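PDB 4ATW: alpha-l-arabinofuranosidase domain protein from Thermotoga maritima, which probably hydrolyses terminal alpha-L-arabinofuranosyl residues of arabinose-containing oligosaccharides and polysaccharides, as an alpha-L-arabinofuranosidase of a thermophilic bacterium. Local coordinates for residues A[12-17]-A[359-364]; A[308-313]-A[393-398]. One frame throughout, in Å; residues are numbered along the deposited sequence.

Interaction 1. Residues A[12-17]-A[359-364]; sequences VVKPIS and EKLVKT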
loop_
_atom_site.group_PDB
_atom_site.type_symbol
_atom_site.label_atom_id
_atom_site.label_comp_id
_atom_site.label_asym_id
_atom_site.label_seq_id
_atom_site.Cartn_x
_atom_site.Cartn_y
_atom_site.Cartn_z
ATOM N N VAL A 12 -23.454 5.627 9.995
ATOM C CA VAL A 12 -22.365 4.923 9.312
ATOM C C VAL A 12 -22.549 5.091 7.794
ATOM O O VAL A 12 -23.650 4.931 7.276
ATOM C CB VAL A 12 -22.335 3.387 9.616
ATOM C CG1 VAL A 12 -21.628 3.097 10.945
ATOM C CG2 VAL A 12 -23.737 2.870 9.593
ATOM N N VAL A 13 -21.470 5.400 7.088
ATOM C CA VAL A 13 -21.556 5.580 5.666
ATOM C C VAL A 13 -21.217 4.271 4.935
ATOM O O VAL A 13 -21.975 3.788 4.083
ATOM C CB VAL A 13 -20.604 6.685 5.253
ATOM C CG1 VAL A 13 -20.764 7.001 3.785
ATOM C CG2 VAL A 13 -20.878 7.913 6.102
ATOM N N LYS A 14 -20.089 3.671 5.280
ATOM C CA LYS A 14 -19.703 2.442 4.613
ATOM C C LYS A 14 -18.576 1.794 5.367
ATOM O O LYS A 14 -17.997 2.375 6.268
ATOM C CB LYS A 14 -19.275 2.753 3.177
ATOM C CG LYS A 14 -18.258 3.860 3.065
ATOM C CD LYS A 14 -18.196 4.416 1.632
ATOM C CE LYS A 14 -17.147 5.538 1.475
ATOM N NZ LYS A 14 -17.290 6.242 0.164
ATOM N N PRO A 15 -18.250 0.570 5.017
ATOM C CA PRO A 15 -17.152 -0.029 5.769
ATOM C C PRO A 15 -15.841 0.543 5.252
ATOM O O PRO A 15 -15.829 1.299 4.267
ATOM C CB PRO A 15 -17.281 -1.514 5.447
ATOM C CG PRO A 15 -18.772 -1.703 5.186
ATOM C CD PRO A 15 -19.297 -0.302 5.393
ATOM N N ILE A 16 -14.744 0.212 5.918
ATOM C CA ILE A 16 -13.427 0.651 5.467
ATOM C C ILE A 16 -12.687 -0.654 5.258
ATOM O O ILE A 16 -12.389 -1.359 6.234
ATOM C CB ILE A 16 -12.692 1.458 6.529
ATOM C CG1 ILE A 16 -13.453 2.745 6.777
ATOM C CG2 ILE A 16 -11.241 1.747 6.102
ATOM C CD1 ILE A 16 -12.791 3.651 7.801
ATOM N N SER A 17 -12.426 -0.992 3.991
ATOM C CA SER A 17 -11.736 -2.230 3.642
ATOM C C SER A 17 -10.421 -2.250 4.407
ATOM O O SER A 17 -9.559 -1.386 4.229
ATOM C CB SER A 17 -11.487 -2.287 2.137
ATOM O OG SER A 17 -10.857 -3.501 1.782
ATOM N N GLU A 359 -13.309 0.460 11.830
ATOM C CA GLU A 359 -13.671 -0.408 10.724
ATOM C C GLU A 359 -14.829 0.141 9.891
ATOM O O GLU A 359 -15.156 -0.426 8.839
ATOM C CB GLU A 359 -14.035 -1.803 11.249
ATOM C CG GLU A 359 -12.874 -2.612 11.813
ATOM C CD GLU A 359 -12.223 -1.962 13.032
ATOM O OE1 GLU A 359 -12.961 -1.657 13.993
ATOM O OE2 GLU A 359 -10.981 -1.760 13.044
ATOM N N LYS A 360 -15.437 1.236 10.356
ATOM C CA LYS A 360 -16.573 1.846 9.658
ATOM C C LYS A 360 -16.383 3.356 9.513
ATOM O O LYS A 360 -15.885 4.006 10.444
ATOM C CB LYS A 360 -17.889 1.596 10.421
ATOM C CG LYS A 360 -18.236 0.147 10.749
ATOM C CD LYS A 360 -19.516 0.114 11.596
ATOM C CE LYS A 360 -19.739 -1.222 12.338
ATOM N NZ LYS A 360 -20.033 -2.335 11.406
ATOM N N LEU A 361 -16.774 3.905 8.354
ATOM C CA LEU A 361 -16.661 5.347 8.062
ATOM C C LEU A 361 -17.973 5.986 8.445
ATOM O O LEU A 361 -19.027 5.485 8.038
ATOM C CB LEU A 361 -16.444 5.579 6.582
ATOM C CG LEU A 361 -16.203 7.024 6.174
ATOM C CD1 LEU A 361 -14.852 7.422 6.705
ATOM C CD2 LEU A 361 -16.237 7.185 4.650
ATOM N N VAL A 362 -17.918 7.095 9.192
ATOM C CA VAL A 362 -19.138 7.746 9.679
ATOM C C VAL A 362 -19.324 9.148 9.158
ATOM O O VAL A 362 -18.364 9.870 9.015
ATOM C CB VAL A 362 -19.148 7.776 11.212
ATOM C CG1 VAL A 362 -19.213 6.361 11.757
ATOM C CG2 VAL A 362 -17.901 8.460 11.726
ATOM N N LYS A 363 -20.571 9.520 8.877
ATOM C CA LYS A 363 -20.890 10.832 8.331
ATOM C C LYS A 363 -19.904 11.800 8.929
ATOM O O LYS A 363 -19.882 12.042 10.135
ATOM C CB LYS A 363 -22.344 11.213 8.625
ATOM C CG LYS A 363 -22.781 12.558 8.049
ATOM C CD LYS A 363 -22.861 12.520 6.545
ATOM C CE LYS A 363 -23.742 13.652 5.993
ATOM N NZ LYS A 363 -23.095 15.012 5.953
ATOM N N THR A 364 -19.067 12.344 8.067
ATOM C CA THR A 364 -18.063 13.300 8.492
ATOM C C THR A 364 -18.050 14.339 7.368
ATOM O O THR A 364 -17.921 13.993 6.193
ATOM C CB THR A 364 -16.663 12.635 8.762
ATOM O OG1 THR A 364 -15.625 13.591 8.568
ATOM C CG2 THR A 364 -16.429 11.399 7.850
#
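Val-13 and Lys-14 both face Leu-361 in a classic beta bulge, where strand 12-15 runs antiparallel to strand 360-364 at 150° in the mixed sheet of the beta domain. Leu-361 O accepts Val-13 N at 2.6 Å, in the carbonyl plane, and the extra residue adds a weak bond from Lys-14 N; Leu-361 N returns a bond to Lys-14 O at 2.9 Å. On one face of the sheet, the side chain of Lys-14 starts with CG between backbone N and carbonyl carbon (chi1 51°) and then extends alongside Leu-361, pointing the same way; its CE lies 3.7 Å from Leu-361 CD2. The ammonium continues to a salt bridge with Asp-317. On the other face Val-12 turns CG1 to two partners: Lys-360 CD at 3.7 Å, the two side chains crossing at a slant, and Val-362 CG1 at 4.1 Å. Ile-16 lays CG1 4.1 Å from Leu-361 CB, with CD1 reaching over the Lys-360 to Leu-361 peptide. Shortening Ile-16 to an alanine would probably open a gap over that peptide and leave Leu-361 CB without this apolar neighbour. The last rung joins Ile-16 N to Glu-359 O at 3.0 Å, the donor standing 45° out of the carbonyl plane.

Interaction 2. Residues A[308-313]-A[393-398]; sequences VLVLLQ and DAAASI
Val-310 presses one methyl onto Ala-395, joining helix 308-313 to strand 393-398 by van der Waals packing, without hydrogen bonds between the two segments. The two axes pass 8.0 Å apart at 51°, and only 215 Å² is buried between the segments, so the evidence is for a small, oblique helix-on-sheet contact. Its close part is apolar: Val-310 CG1, held anti to the backbone N (chi1 178°), stands 3.7 Å from Ala-395 CB and 4.0 Å from Ala-394 C. The small alanine side chain is consistent with the near approach, the CA atoms of Val-310 and Ala-395 being 6.2 Å apart. One helical turn on, the fit is looser and polar, though still buried. Gln-313 NE2 comes within 3.5 Å of Ser-397 OG at an angle too poor for a hydrogen bond, and 3.8 Å from Ala-395 O. Gln-313 OE1 is bonded to Tyr-21 OH and Ser-397 OG to Gly-358 N. At the other end of the strand segment Asp-393 forms a salt bridge with Lys-314, just past the helix. Helix 299-313, which links strands 276-284 and 321-322 of the parallel barrel, packs on the beta domain and also touches helix 345-355, through Leu-309 and Gln-313, and strand 405-411, where Val-310 meets Val-410.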
loop_
_atom_site.group_PDB
_atom_site.type_symbol
_atom_site.label_atom_id
_atom_site.label_comp_id
_atom_site.label_asym_id
_atom_site.label_seq_id
_atom_site.Cartn_x
_atom_site.Cartn_y
_atom_site.Cartn_z
ATOM N N VAL A 308 -3.094 10.376 1.959
ATOM C CA VAL A 308 -3.535 9.273 1.134
ATOM C C VAL A 308 -4.388 8.306 1.976
ATOM O O VAL A 308 -5.497 7.936 1.588
ATOM C CB VAL A 308 -2.323 8.529 0.522
ATOM C CG1 VAL A 308 -2.789 7.291 -0.234
ATOM C CG2 VAL A 308 -1.590 9.458 -0.434
ATOM N N LEU A 309 -3.876 7.920 3.140
ATOM C CA LEU A 309 -4.613 6.996 4.012
ATOM C C LEU A 309 -5.984 7.545 4.390
ATOM O O LEU A 309 -6.964 6.798 4.461
ATOM C CB LEU A 309 -3.808 6.672 5.289
ATOM C CG LEU A 309 -2.565 5.799 5.111
ATOM C CD1 LEU A 309 -1.837 5.710 6.433
ATOM C CD2 LEU A 309 -2.942 4.435 4.589
ATOM N N VAL A 310 -6.055 8.845 4.634
ATOM C CA VAL A 310 -7.335 9.434 4.969
ATOM C C VAL A 310 -8.285 9.319 3.769
ATOM O O VAL A 310 -9.474 8.993 3.932
ATOM C CB VAL A 310 -7.207 10.907 5.323
ATOM C CG1 VAL A 310 -8.586 11.466 5.625
ATOM C CG2 VAL A 310 -6.263 11.092 6.497
ATOM N N LEU A 311 -7.753 9.605 2.571
ATOM C CA LEU A 311 -8.505 9.531 1.324
ATOM C C LEU A 311 -9.064 8.107 1.180
ATOM O O LEU A 311 -10.280 7.900 1.061
ATOM C CB LEU A 311 -7.562 9.863 0.174
ATOM C CG LEU A 311 -8.242 9.853 -1.188
ATOM C CD1 LEU A 311 -9.274 10.945 -1.241
ATOM C CD2 LEU A 311 -7.238 10.062 -2.286
ATOM N N LEU A 312 -8.163 7.128 1.225
ATOM C CA LEU A 312 -8.543 5.732 1.114
ATOM C C LEU A 312 -9.562 5.410 2.168
ATOM O O LEU A 312 -10.548 4.722 1.910
ATOM C CB LEU A 312 -7.327 4.813 1.278
ATOM C CG LEU A 312 -6.305 4.950 0.140
ATOM C CD1 LEU A 312 -5.090 4.131 0.466
ATOM C CD2 LEU A 312 -6.894 4.470 -1.196
ATOM N N GLN A 313 -9.337 5.930 3.365
ATOM C CA GLN A 313 -10.241 5.647 4.460
ATOM C C GLN A 313 -11.665 5.919 3.962
ATOM O O GLN A 313 -12.602 5.126 4.206
ATOM C CB GLN A 313 -9.846 6.493 5.679
ATOM C CG GLN A 313 -10.475 6.045 6.985
ATOM C CD GLN A 313 -9.561 6.231 8.220
ATOM O OE1 GLN A 313 -8.523 5.561 8.344
ATOM N NE2 GLN A 313 -9.956 7.135 9.148
ATOM N N ASP A 393 -8.512 18.431 5.886
ATOM C CA ASP A 393 -9.438 17.376 5.481
ATOM C C ASP A 393 -9.461 16.378 6.605
ATOM O O ASP A 393 -8.581 16.411 7.459
ATOM C CB ASP A 393 -9.012 16.713 4.174
ATOM C CG ASP A 393 -10.092 15.784 3.612
ATOM O OD1 ASP A 393 -11.303 16.062 3.815
ATOM O OD2 ASP A 393 -9.740 14.783 2.947
ATOM N N ALA A 394 -10.462 15.511 6.638
ATOM C CA ALA A 394 -10.528 14.551 7.725
ATOM C C ALA A 394 -11.550 13.421 7.519
ATOM O O ALA A 394 -12.434 13.484 6.649
ATOM C CB ALA A 394 -10.820 15.270 8.994
ATOM N N ALA A 395 -11.418 12.384 8.346
ATOM C CA ALA A 395 -12.273 11.220 8.240
ATOM C C ALA A 395 -12.514 10.603 9.593
ATOM O O ALA A 395 -11.586 10.319 10.336
ATOM C CB ALA A 395 -11.644 10.207 7.308
ATOM N N ALA A 396 -13.784 10.383 9.883
ATOM C CA ALA A 396 -14.197 9.845 11.151
ATOM C C ALA A 396 -14.586 8.383 11.060
ATOM O O ALA A 396 -15.503 8.018 10.312
ATOM C CB ALA A 396 -15.362 10.658 11.668
ATOM N N SER A 397 -13.907 7.543 11.834
ATOM C CA SER A 397 -14.211 6.121 11.813
ATOM C C SER A 397 -14.681 5.677 13.182
ATOM O O SER A 397 -14.390 6.330 14.182
ATOM C CB SER A 397 -12.972 5.325 11.407
ATOM O OG SER A 397 -11.799 5.988 11.855
ATOM N N ILE A 398 -15.396 4.558 13.212
ATOM C CA ILE A 398 -15.933 3.960 14.425
ATOM C C ILE A 398 -15.434 2.529 14.557
ATOM O O ILE A 398 -15.332 1.829 13.550
ATOM C CB ILE A 398 -17.414 3.899 14.333
ATOM C CG1 ILE A 398 -17.973 5.246 14.711
ATOM C CG2 ILE A 398 -17.949 2.793 15.184
ATOM C CD1 ILE A 398 -19.465 5.206 14.969
#

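Interactions 1 and 2 have centres about 9 Å apart and both reach the same sheet, through the neighbouring antiparallel strands 360-376 and 383-398. Probable hydrogen bonds join them directly: Val-362 N to Ala-396 O at 2.8 Å and Ile-398 N to Lys-360 O at 2.9 Å. Glu-359 and Lys-360 both face Ile-398, so a second classic bulge lies at this seam. Alternation along 393-398 divides the work: Ala-395 and Ser-397 turn to the helix, whereas Ala-396 and Ile-398 receive Val-362. Ile-16 bridges both contacts by touching Gln-313 and Ser-397, and Lys-14 NZ bonds Lys-314 O just beyond the helix. Together they tie strand 11-15, near the N-terminus, and a barrel helix to the beta domain.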